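Local atomic coordinates of putative decarboxylase involved in desferrioxamine biosynthesis (Erwinia amylovora, PDB entry 5O5C), a protein that probably decarboxylates lysine with pyridoxal 5'-phosphate as cofactor, in the pathway that makes the siderophore desferrioxamine. Residues B[140-145]-B[370-375]; B[170-175]-B[376-381]; B[326-331]-B[336-341]. One frame throughout, in Å; residues are numbered along the deposited sequence.

All three contacts are largely buried and touch the second subunit. Contact 3 lies near the middle of the chain, in the large mixed sheet. It is mainly a matter of backbone bonds and one histidine, and it reaches the cofactor. Contacts 1 and 2 lie farther out and share the loop between strand 339-343 and helix 385-394. Contact 1 is methyl packing, partly on oxygens, with a bridging water. Contact 2 joins an amide pair to a small apolar patch, with a cofactor phosphate at each end. A salt bridge from Glu145 to Arg381 connects contacts 1 and 2. Contacts 2 and 3 hold the same cofactor phosphate, and 3 is nested within the loop closed by 2.

Contact 1: B[140-145]-B[370-375]; sequences GGTLIE and PNLVNK
Glu145 and Leu372 pass alongside each other, running in opposite directions, and Leu372 CD1 touches the glutamate along its whole length. Glu145 CB is 4.1 Å from Leu372 CD1. The next carbon, Glu145 CG, lies 3.9 Å from Leu372 CD1. CG is turned anti to the backbone N (chi1 168°) and the chain beyond it is extended, which carries the carboxylate past the methyl. The closest approach is at the carboxylate carbon, with Glu145 CD 3.6 Å from Leu372 CD1. At the tip, Glu145 OE2 is 3.7 Å and Glu145 OE1 3.9 Å from Leu372 CD1. This is packing only. The polar needs of OE2 are met by a salt bridge to Arg381 and a hydrogen bond from Phe166 N.

Thr142 does the rest of the touching. The side chains of Thr142 and Pro370 meet at a slant, and Thr142 CG2 rests 3.6 Å from Pro370 O. Thr142 CG2 is also 4.0 Å from Leu372 CG. Thr142 OG1 points to a water, which ties the segments together. The water accepts from Leu372 N at 3.0 Å and gives a weak bond to Pro370 O. Thr142 OG1 is also hydrogen-bonded to Ser138.

Within the fold, 140-145 lies on helix 140-156, and 370-375 ends in a short 3-10 segment of the loop that leads to helix 385-394. Ile165 of strand 163-167 packs on both Glu145 and Leu372, and Ala385 of helix 385-394 also touches Glu145. Pro64 of the second subunit packs on Pro370.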
loop_
_atom_site.group_PDB
_atom_site.type_symbol
_atom_site.label_atom_id
_atom_site.label_comp_id
_atom_site.label_asym_id
_atom_site.label_seq_id
_atom_site.Cartn_x
_atom_site.Cartn_y
_atom_site.Cartn_z
ATOM N N GLY B 140 6.921 2.963 -19.446
ATOM C CA GLY B 140 5.688 3.708 -19.664
ATOM C C GLY B 140 4.689 3.753 -18.516
ATOM O O GLY B 140 3.760 4.615 -18.516
ATOM N N GLY B 141 4.822 2.836 -17.567
ATOM C CA GLY B 141 4.024 2.919 -16.332
ATOM C C GLY B 141 4.376 4.173 -15.553
ATOM O O GLY B 141 3.528 4.780 -14.873
ATOM N N THR B 142 5.633 4.574 -15.645
ATOM C CA THR B 142 6.096 5.752 -14.906
ATOM C C THR B 142 5.492 7.004 -15.499
ATOM O O THR B 142 5.015 7.884 -14.740
ATOM C CB THR B 142 7.624 5.828 -14.811
ATOM O OG1 THR B 142 8.063 4.893 -13.811
ATOM C CG2 THR B 142 8.107 7.220 -14.443
ATOM N N LEU B 143 5.451 7.042 -16.831
ATOM C CA LEU B 143 4.921 8.182 -17.555
ATOM C C LEU B 143 3.407 8.195 -17.434
ATOM O O LEU B 143 2.818 9.277 -17.215
ATOM C CB LEU B 143 5.352 8.147 -19.033
ATOM C CG LEU B 143 6.841 8.076 -19.291
ATOM C CD1 LEU B 143 7.184 7.889 -20.746
ATOM C CD2 LEU B 143 7.494 9.341 -18.789
ATOM N N ILE B 144 2.764 7.023 -17.528
ATOM C CA ILE B 144 1.307 6.939 -17.348
ATOM C C ILE B 144 0.888 7.506 -15.993
ATOM O O ILE B 144 0.016 8.391 -15.921
ATOM C CB ILE B 144 0.737 5.521 -17.531
ATOM C CG1 ILE B 144 0.658 5.149 -19.002
ATOM C CG2 ILE B 144 -0.641 5.390 -16.914
ATOM C CD1 ILE B 144 0.559 3.653 -19.212
ATOM N N GLU B 145 1.543 7.073 -14.923
ATOM C CA GLU B 145 1.166 7.607 -13.610
ATOM C C GLU B 145 1.230 9.166 -13.614
ATOM O O GLU B 145 0.349 9.851 -13.042
ATOM C CB GLU B 145 2.019 7.028 -12.482
ATOM C CG GLU B 145 1.831 7.788 -11.157
ATOM C CD GLU B 145 2.294 7.043 -9.928
ATOM O OE1 GLU B 145 2.336 5.775 -10.024
ATOM O OE2 GLU B 145 2.657 7.733 -8.903
ATOM N N PRO B 370 13.311 9.520 -14.906
ATOM C CA PRO B 370 12.180 9.659 -13.979
ATOM C C PRO B 370 11.990 8.497 -12.991
ATOM O O PRO B 370 11.505 7.422 -13.380
ATOM C CB PRO B 370 10.982 9.755 -14.916
ATOM C CG PRO B 370 11.394 9.016 -16.137
ATOM C CD PRO B 370 12.837 9.350 -16.287
ATOM N N ASN B 371 12.417 8.721 -11.750
ATOM C CA ASN B 371 12.178 7.836 -10.614
ATOM C C ASN B 371 11.169 8.349 -9.584
ATOM O O ASN B 371 11.521 9.147 -8.733
ATOM C CB ASN B 371 13.468 7.549 -9.868
ATOM C CG ASN B 371 14.470 6.790 -10.708
ATOM O OD1 ASN B 371 14.111 5.880 -11.490
ATOM N ND2 ASN B 371 15.723 7.193 -10.593
ATOM N N LEU B 372 9.960 7.806 -9.589
ATOM C CA LEU B 372 8.887 8.322 -8.719
ATOM C C LEU B 372 9.112 8.028 -7.239
ATOM O O LEU B 372 8.562 8.750 -6.384
ATOM C CB LEU B 372 7.524 7.828 -9.184
ATOM C CG LEU B 372 7.112 8.058 -10.645
ATOM C CD1 LEU B 372 5.754 7.414 -10.928
ATOM C CD2 LEU B 372 7.031 9.514 -11.044
ATOM N N VAL B 373 9.928 7.007 -6.919
ATOM C CA VAL B 373 10.392 6.763 -5.540
ATOM C C VAL B 373 10.892 8.054 -4.860
ATOM O O VAL B 373 10.668 8.253 -3.675
ATOM C CB VAL B 373 11.416 5.580 -5.402
ATOM C CG1 VAL B 373 12.859 6.015 -5.643
ATOM C CG2 VAL B 373 11.311 4.939 -4.022
ATOM N N ASN B 374 11.449 8.997 -5.622
ATOM C CA ASN B 374 11.928 10.229 -4.994
ATOM C C ASN B 374 10.824 11.057 -4.296
ATOM O O ASN B 374 11.135 11.819 -3.398
ATOM C CB ASN B 374 12.756 11.055 -5.985
ATOM C CG ASN B 374 13.958 10.268 -6.528
ATOM O OD1 ASN B 374 14.051 10.035 -7.732
ATOM N ND2 ASN B 374 14.831 9.799 -5.646
ATOM N N LYS B 375 9.558 10.852 -4.656
ATOM C CA LYS B 375 8.397 11.517 -4.037
ATOM C C LYS B 375 7.538 10.645 -3.077
ATOM O O LYS B 375 6.474 11.064 -2.593
ATOM C CB LYS B 375 7.448 12.040 -5.133
ATOM C CG LYS B 375 8.102 12.788 -6.292
ATOM C CD LYS B 375 7.127 13.270 -7.362
ATOM C CE LYS B 375 6.537 12.151 -8.181
ATOM N NZ LYS B 375 5.739 12.598 -9.339
HETATM O O HOH W 1 9.319 5.631 -11.628
#

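Contact 2: B[170-175]-B[376-381]; sequences GTQSNL and SIQTTR. With PLP (pyridoxal-5'-phosphate), chain H; PLP (pyridoxal-5'-phosphate), chain G.
Gln172 meets both Gln378 and Ile377 beside a phosphate-binding helix start. Helix 170-189 begins at the cofactor, as in other fold type I pyridoxal phosphate enzymes.

The polar link is between two amides whose planes stand 80° apart. With CG anti to the backbone N (chi1 -180°), Gln172 reaches Gln378. Gln172 NE2 donates to Gln378 OE1 at 3.0 Å. The acceptor lies in the amide plane of Gln172, but the donor sits above the carbonyl plane of Gln378, 48° out of it. Ser168 binds the other end of the amide, Gln172 OE1, and so fixes which way it is turned.

The apolar part centres on Ile377 CD1, 3.6 Å from Gln172 CG and 4.0 Å from Leu175 CD2. Met176 and Leu179 of the same helix also touch Ile377.

Within the loop, Gln378 N donates to Ser376 OG, an ST turn.

The cofactor bonds lie at both ends. Gly170 N binds O2P of this subunit's cofactor, and Thr171 gives both N and OG1 to its O3P. The loop serves the other active site: Thr380 OG1 donates to O3P of the second subunit's cofactor at 2.7 Å, and Thr380 N donates to that same oxygen at 3.2 Å.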
loop_
_atom_site.group_PDB
_atom_site.type_symbol
_atom_site.label_atom_id
_atom_site.label_comp_id
_atom_site.label_asym_id
_atom_site.label_seq_id
_atom_site.Cartn_x
_atom_site.Cartn_y
_atom_site.Cartn_z
ATOM N N GLY B 170 -5.597 6.711 1.467
ATOM C CA GLY B 170 -5.889 7.925 2.159
ATOM C C GLY B 170 -5.151 8.138 3.412
ATOM O O GLY B 170 -4.714 9.245 3.647
ATOM N N THR B 171 -5.064 7.083 4.226
ATOM C CA THR B 171 -4.211 7.054 5.355
ATOM C C THR B 171 -2.725 7.431 5.102
ATOM O O THR B 171 -2.195 8.203 5.840
ATOM C CB THR B 171 -4.327 5.704 6.067
ATOM O OG1 THR B 171 -5.716 5.406 6.289
ATOM C CG2 THR B 171 -3.527 5.712 7.362
ATOM N N GLN B 172 -2.053 6.817 4.145
ATOM C CA GLN B 172 -0.664 7.139 3.837
ATOM C C GLN B 172 -0.553 8.536 3.207
ATOM O O GLN B 172 0.389 9.256 3.467
ATOM C CB GLN B 172 -0.075 6.082 2.899
ATOM C CG GLN B 172 1.352 6.262 2.490
ATOM C CD GLN B 172 1.715 5.330 1.339
ATOM O OE1 GLN B 172 1.228 4.254 1.268
ATOM N NE2 GLN B 172 2.488 5.809 0.387
ATOM N N SER B 173 -1.530 8.938 2.398
ATOM C CA SER B 173 -1.532 10.332 1.882
ATOM C C SER B 173 -1.590 11.386 3.022
ATOM O O SER B 173 -0.812 12.403 3.000
ATOM C CB SER B 173 -2.676 10.484 0.904
ATOM O OG SER B 173 -2.560 9.439 -0.094
ATOM N N ASN B 174 -2.445 11.120 4.020
ATOM C CA ASN B 174 -2.568 11.993 5.201
ATOM C C ASN B 174 -1.312 11.969 6.024
ATOM O O ASN B 174 -0.936 12.992 6.565
ATOM C CB ASN B 174 -3.783 11.694 6.073
ATOM C CG ASN B 174 -5.087 12.203 5.475
ATOM O OD1 ASN B 174 -5.088 13.044 4.564
ATOM N ND2 ASN B 174 -6.203 11.725 6.004
ATOM N N LEU B 175 -0.627 10.828 6.079
ATOM C CA LEU B 175 0.670 10.799 6.759
ATOM C C LEU B 175 1.666 11.704 6.037
ATOM O O LEU B 175 2.368 12.515 6.696
ATOM C CB LEU B 175 1.211 9.395 6.900
ATOM C CG LEU B 175 2.649 9.248 7.408
ATOM C CD1 LEU B 175 2.805 9.924 8.742
ATOM C CD2 LEU B 175 2.984 7.766 7.494
ATOM N N SER B 376 7.997 9.452 -2.787
ATOM C CA SER B 376 7.183 8.410 -2.152
ATOM C C SER B 376 7.802 8.063 -0.849
ATOM O O SER B 376 9.012 8.253 -0.695
ATOM C CB SER B 376 7.152 7.183 -3.066
ATOM O OG SER B 376 6.266 6.165 -2.613
ATOM N N ILE B 377 6.975 7.592 0.098
ATOM C CA ILE B 377 7.408 6.957 1.315
ATOM C C ILE B 377 7.309 5.419 1.249
ATOM O O ILE B 377 7.566 4.726 2.251
ATOM C CB ILE B 377 6.727 7.521 2.627
ATOM C CG1 ILE B 377 5.234 7.449 2.566
ATOM C CG2 ILE B 377 7.213 8.930 2.967
ATOM C CD1 ILE B 377 4.613 7.074 3.869
ATOM N N GLN B 378 6.949 4.887 0.083
ATOM C CA GLN B 378 7.094 3.466 -0.218
ATOM C C GLN B 378 8.337 3.271 -1.108
ATOM O O GLN B 378 8.862 4.229 -1.713
ATOM C CB GLN B 378 5.858 2.978 -0.994
ATOM C CG GLN B 378 4.508 3.099 -0.267
ATOM C CD GLN B 378 3.293 2.825 -1.158
ATOM O OE1 GLN B 378 2.770 3.708 -1.804
ATOM N NE2 GLN B 378 2.828 1.618 -1.150
ATOM N N THR B 379 8.743 2.012 -1.237
ATOM C CA THR B 379 9.703 1.617 -2.210
ATOM C C THR B 379 9.010 0.879 -3.378
ATOM O O THR B 379 8.395 1.500 -4.208
ATOM C CB THR B 379 10.894 0.882 -1.554
ATOM O OG1 THR B 379 11.374 1.610 -0.400
ATOM C CG2 THR B 379 12.080 0.811 -2.572
ATOM N N THR B 380 9.049 -0.442 -3.416
ATOM C CA THR B 380 8.308 -1.203 -4.366
ATOM C C THR B 380 6.820 -0.820 -4.380
ATOM O O THR B 380 6.166 -0.839 -3.343
ATOM C CB THR B 380 8.423 -2.687 -4.024
ATOM O OG1 THR B 380 9.756 -3.047 -4.203
ATOM C CG2 THR B 380 7.584 -3.532 -4.913
ATOM N N ARG B 381 6.309 -0.488 -5.544
ATOM C CA ARG B 381 4.959 0.006 -5.652
ATOM C C ARG B 381 4.306 -0.432 -6.962
ATOM O O ARG B 381 4.899 -0.337 -7.993
ATOM C CB ARG B 381 4.948 1.510 -5.518
ATOM C CG ARG B 381 3.589 2.100 -5.234
ATOM C CD ARG B 381 3.719 3.612 -5.046
ATOM N NE ARG B 381 3.614 4.340 -6.321
ATOM C CZ ARG B 381 4.570 5.054 -6.894
ATOM N NH1 ARG B 381 5.802 5.136 -6.385
ATOM N NH2 ARG B 381 4.306 5.672 -8.028
HETATM N N1 PLP H . -9.748 10.668 4.869
HETATM C C2 PLP H . -11.091 10.603 4.756
HETATM C C2A PLP H . -11.907 11.854 4.632
HETATM C C3 PLP H . -11.735 9.283 4.737
HETATM O O3 PLP H . -13.099 9.150 4.624
HETATM C C4 PLP H . -10.829 8.113 4.840
HETATM C C4A PLP H . -11.362 6.735 4.905
HETATM C C5 PLP H . -9.384 8.317 4.961
HETATM C C6 PLP H . -8.920 9.617 4.995
HETATM C C5A PLP H . -8.463 7.125 5.082
HETATM O O4P PLP H . -8.487 6.540 3.770
HETATM P P PLP H . -7.873 5.111 3.332
HETATM O O1P PLP H . -8.804 4.105 3.930
HETATM O O2P PLP H . -7.994 5.113 1.830
HETATM O O3P PLP H . -6.474 4.967 3.817
HETATM N N1 PLP G . 14.598 -4.583 2.998
HETATM C C2 PLP G . 15.310 -5.292 2.084
HETATM C C2A PLP G . 16.424 -6.205 2.498
HETATM C C3 PLP G . 14.970 -5.219 0.658
HETATM O O3 PLP G . 15.704 -5.936 -0.239
HETATM C C4 PLP G . 13.854 -4.319 0.269
HETATM C C4A PLP G . 13.436 -4.190 -1.148
HETATM C C5 PLP G . 13.154 -3.583 1.366
HETATM C C6 PLP G . 13.565 -3.775 2.689
HETATM C C5A PLP G . 11.986 -2.665 1.048
HETATM O O4P PLP G . 10.869 -3.444 0.605
HETATM P P PLP G . 9.839 -2.904 -0.518
HETATM O O1P PLP G . 8.942 -4.109 -0.722
HETATM O O2P PLP G . 9.171 -1.741 0.177
HETATM O O3P PLP G . 10.660 -2.565 -1.719
#

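Contact 3: B[326-331]-B[336-341]; sequences VDYHKS and VSCGAF. With PLP (pyridoxal-5'-phosphate), chain H.
Val326 and Ala340 form an antiparallel hydrogen-bonded pair that satisfies both backbones. Val326 N donates to Ala340 O at 3.0 Å. The return bond, Ala340 N to Val326 O, is also 3.0 Å. Asp327 and Gly339 make the next pair, a non-hydrogen-bonded one.

After Asp327 the chain turns into helix 328-331, and Cys338 takes over the bonding. Its carbonyl oxygen has two donors. His329 N reaches Cys338 O at 2.9 Å, in the carbonyl plane. Tyr328 N is equally near Cys338 O, but its angle is poor and the bond is weak. Cys338 N donates to His329 ND1 at 3.1 Å, nearly straight (166°) and in the ring plane. The ring can turn back to this N-H because CG sits between the backbone N and the carbonyl carbon (chi1 71°). His329 NE2, across the ring, donates to O2P of the cofactor at 2.9 Å. Both ring nitrogens are therefore used, and Cys338 N positions the ring that holds the phosphate.

Tyr328 packs on the same strand with its ring edge. Tyr328 CE2 lies 3.7 Å from Ala340 CB. Cys338 SG is 3.7 Å from Tyr328 CB and oblique to the ring. Tyr328 OH is bonded to Thr152. On the far side of strand 339-343, Gly339 and Phe341 bond to strand 163-167.

Lys330, which follows His329, is the predicted attachment site of the cofactor, but the two are not joined in this structure. A histidine and lysine just beyond a strand of the large sheet, set at the cofactor, are characteristic of the group II decarboxylases of the aspartate aminotransferase (type I) fold.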
loop_
_atom_site.group_PDB
_atom_site.type_symbol
_atom_site.label_atom_id
_atom_site.label_comp_id
_atom_site.label_asym_id
_atom_site.label_seq_id
_atom_site.Cartn_x
_atom_site.Cartn_y
_atom_site.Cartn_z
ATOM N N VAL B 326 -6.586 12.369 -2.070
ATOM C CA VAL B 326 -7.628 11.948 -2.999
ATOM C C VAL B 326 -7.745 10.415 -3.003
ATOM O O VAL B 326 -6.715 9.772 -3.210
ATOM C CB VAL B 326 -7.203 12.396 -4.416
ATOM C CG1 VAL B 326 -8.096 11.799 -5.469
ATOM C CG2 VAL B 326 -7.213 13.901 -4.522
ATOM N N ASP B 327 -8.967 9.839 -2.865
ATOM C CA ASP B 327 -9.161 8.355 -2.963
ATOM C C ASP B 327 -10.020 7.969 -4.138
ATOM O O ASP B 327 -11.221 8.163 -4.106
ATOM C CB ASP B 327 -9.793 7.688 -1.730
ATOM C CG ASP B 327 -8.810 7.282 -0.671
ATOM O OD1 ASP B 327 -7.610 7.467 -0.778
ATOM O OD2 ASP B 327 -9.299 6.777 0.338
ATOM N N TYR B 328 -9.374 7.413 -5.171
ATOM C CA TYR B 328 -10.055 6.973 -6.345
ATOM C C TYR B 328 -10.787 5.699 -6.053
ATOM O O TYR B 328 -11.803 5.394 -6.752
ATOM C CB TYR B 328 -9.136 6.755 -7.538
ATOM C CG TYR B 328 -8.156 7.845 -7.822
ATOM C CD1 TYR B 328 -8.548 8.972 -8.557
ATOM C CD2 TYR B 328 -6.828 7.783 -7.379
ATOM C CE1 TYR B 328 -7.657 9.979 -8.861
ATOM C CE2 TYR B 328 -5.922 8.825 -7.683
ATOM C CZ TYR B 328 -6.366 9.939 -8.413
ATOM O OH TYR B 328 -5.510 11.020 -8.746
ATOM N N HIS B 329 -10.270 4.960 -5.055
ATOM C CA HIS B 329 -10.913 3.754 -4.561
ATOM C C HIS B 329 -12.143 3.922 -3.603
ATOM O O HIS B 329 -12.670 2.901 -3.159
ATOM C CB HIS B 329 -9.885 2.770 -3.979
ATOM C CG HIS B 329 -9.269 3.186 -2.683
ATOM N ND1 HIS B 329 -7.903 3.117 -2.443
ATOM C CD2 HIS B 329 -9.826 3.644 -1.537
ATOM C CE1 HIS B 329 -7.655 3.538 -1.222
ATOM N NE2 HIS B 329 -8.797 3.846 -0.648
ATOM N N LYS B 330 -12.508 5.166 -3.235
ATOM C CA LYS B 330 -13.866 5.514 -2.720
ATOM C C LYS B 330 -14.840 6.180 -3.722
ATOM O O LYS B 330 -15.989 5.805 -3.804
ATOM C CB LYS B 330 -13.732 6.460 -1.545
ATOM C CG LYS B 330 -12.925 5.867 -0.416
ATOM C CD LYS B 330 -12.783 6.808 0.749
ATOM C CE LYS B 330 -12.578 5.903 1.935
ATOM N NZ LYS B 330 -12.361 6.736 3.091
ATOM N N SER B 331 -14.397 7.199 -4.439
ATOM C CA SER B 331 -15.293 8.000 -5.230
ATOM C C SER B 331 -15.138 7.923 -6.719
ATOM O O SER B 331 -15.965 8.489 -7.402
ATOM C CB SER B 331 -15.244 9.467 -4.773
ATOM O OG SER B 331 -15.366 9.522 -3.368
ATOM N N VAL B 336 -9.398 -1.210 -4.832
ATOM C CA VAL B 336 -8.352 -0.944 -3.843
ATOM C C VAL B 336 -7.080 -1.644 -4.309
ATOM O O VAL B 336 -7.178 -2.833 -4.691
ATOM C CB VAL B 336 -8.733 -1.505 -2.482
ATOM C CG1 VAL B 336 -7.673 -1.127 -1.437
ATOM C CG2 VAL B 336 -10.107 -1.014 -2.056
ATOM N N SER B 337 -5.901 -1.013 -4.348
ATOM C CA SER B 337 -5.570 0.353 -3.931
ATOM C C SER B 337 -5.575 1.309 -5.134
ATOM O O SER B 337 -5.215 0.934 -6.285
ATOM C CB SER B 337 -4.173 0.389 -3.324
ATOM O OG SER B 337 -3.315 -0.438 -4.104
ATOM N N CYS B 338 -6.120 2.475 -4.901
ATOM C CA CYS B 338 -6.095 3.547 -5.867
ATOM C C CYS B 338 -6.329 4.863 -5.146
ATOM O O CYS B 338 -7.430 5.260 -4.830
ATOM C CB CYS B 338 -7.130 3.299 -6.936
ATOM S SG CYS B 338 -6.712 4.110 -8.487
ATOM N N GLY B 339 -5.246 5.535 -4.864
ATOM C CA GLY B 339 -5.294 6.765 -4.171
ATOM C C GLY B 339 -3.985 7.452 -4.314
ATOM O O GLY B 339 -2.981 6.833 -4.659
ATOM N N ALA B 340 -4.035 8.742 -4.099
ATOM C CA ALA B 340 -2.922 9.622 -4.378
ATOM C C ALA B 340 -2.898 10.848 -3.503
ATOM O O ALA B 340 -3.945 11.267 -2.945
ATOM C CB ALA B 340 -2.943 10.036 -5.849
ATOM N N PHE B 341 -1.675 11.385 -3.386
ATOM C CA PHE B 341 -1.333 12.560 -2.562
ATOM C C PHE B 341 -0.766 13.674 -3.445
ATOM O O PHE B 341 0.102 13.424 -4.261
ATOM C CB PHE B 341 -0.291 12.148 -1.543
ATOM C CG PHE B 341 0.219 13.270 -0.741
ATOM C CD1 PHE B 341 -0.598 13.889 0.156
ATOM C CD2 PHE B 341 1.497 13.770 -0.945
ATOM C CE1 PHE B 341 -0.178 14.975 0.871
ATOM C CE2 PHE B 341 1.951 14.842 -0.196
ATOM C CZ PHE B 341 1.095 15.464 0.692
HETATM N N1 PLP H . -9.748 10.668 4.869
HETATM C C2 PLP H . -11.091 10.603 4.756
HETATM C C2A PLP H . -11.907 11.854 4.632
HETATM C C3 PLP H . -11.735 9.283 4.737
HETATM O O3 PLP H . -13.099 9.150 4.624
HETATM C C4 PLP H . -10.829 8.113 4.840
HETATM C C4A PLP H . -11.362 6.735 4.905
HETATM C C5 PLP H . -9.384 8.317 4.961
HETATM C C6 PLP H . -8.920 9.617 4.995
HETATM C C5A PLP H . -8.463 7.125 5.082
HETATM O O4P PLP H . -8.487 6.540 3.770
HETATM P P PLP H . -7.873 5.111 3.332
HETATM O O1P PLP H . -8.804 4.105 3.930
HETATM O O2P PLP H . -7.994 5.113 1.830
HETATM O O3P PLP H . -6.474 4.967 3.817
#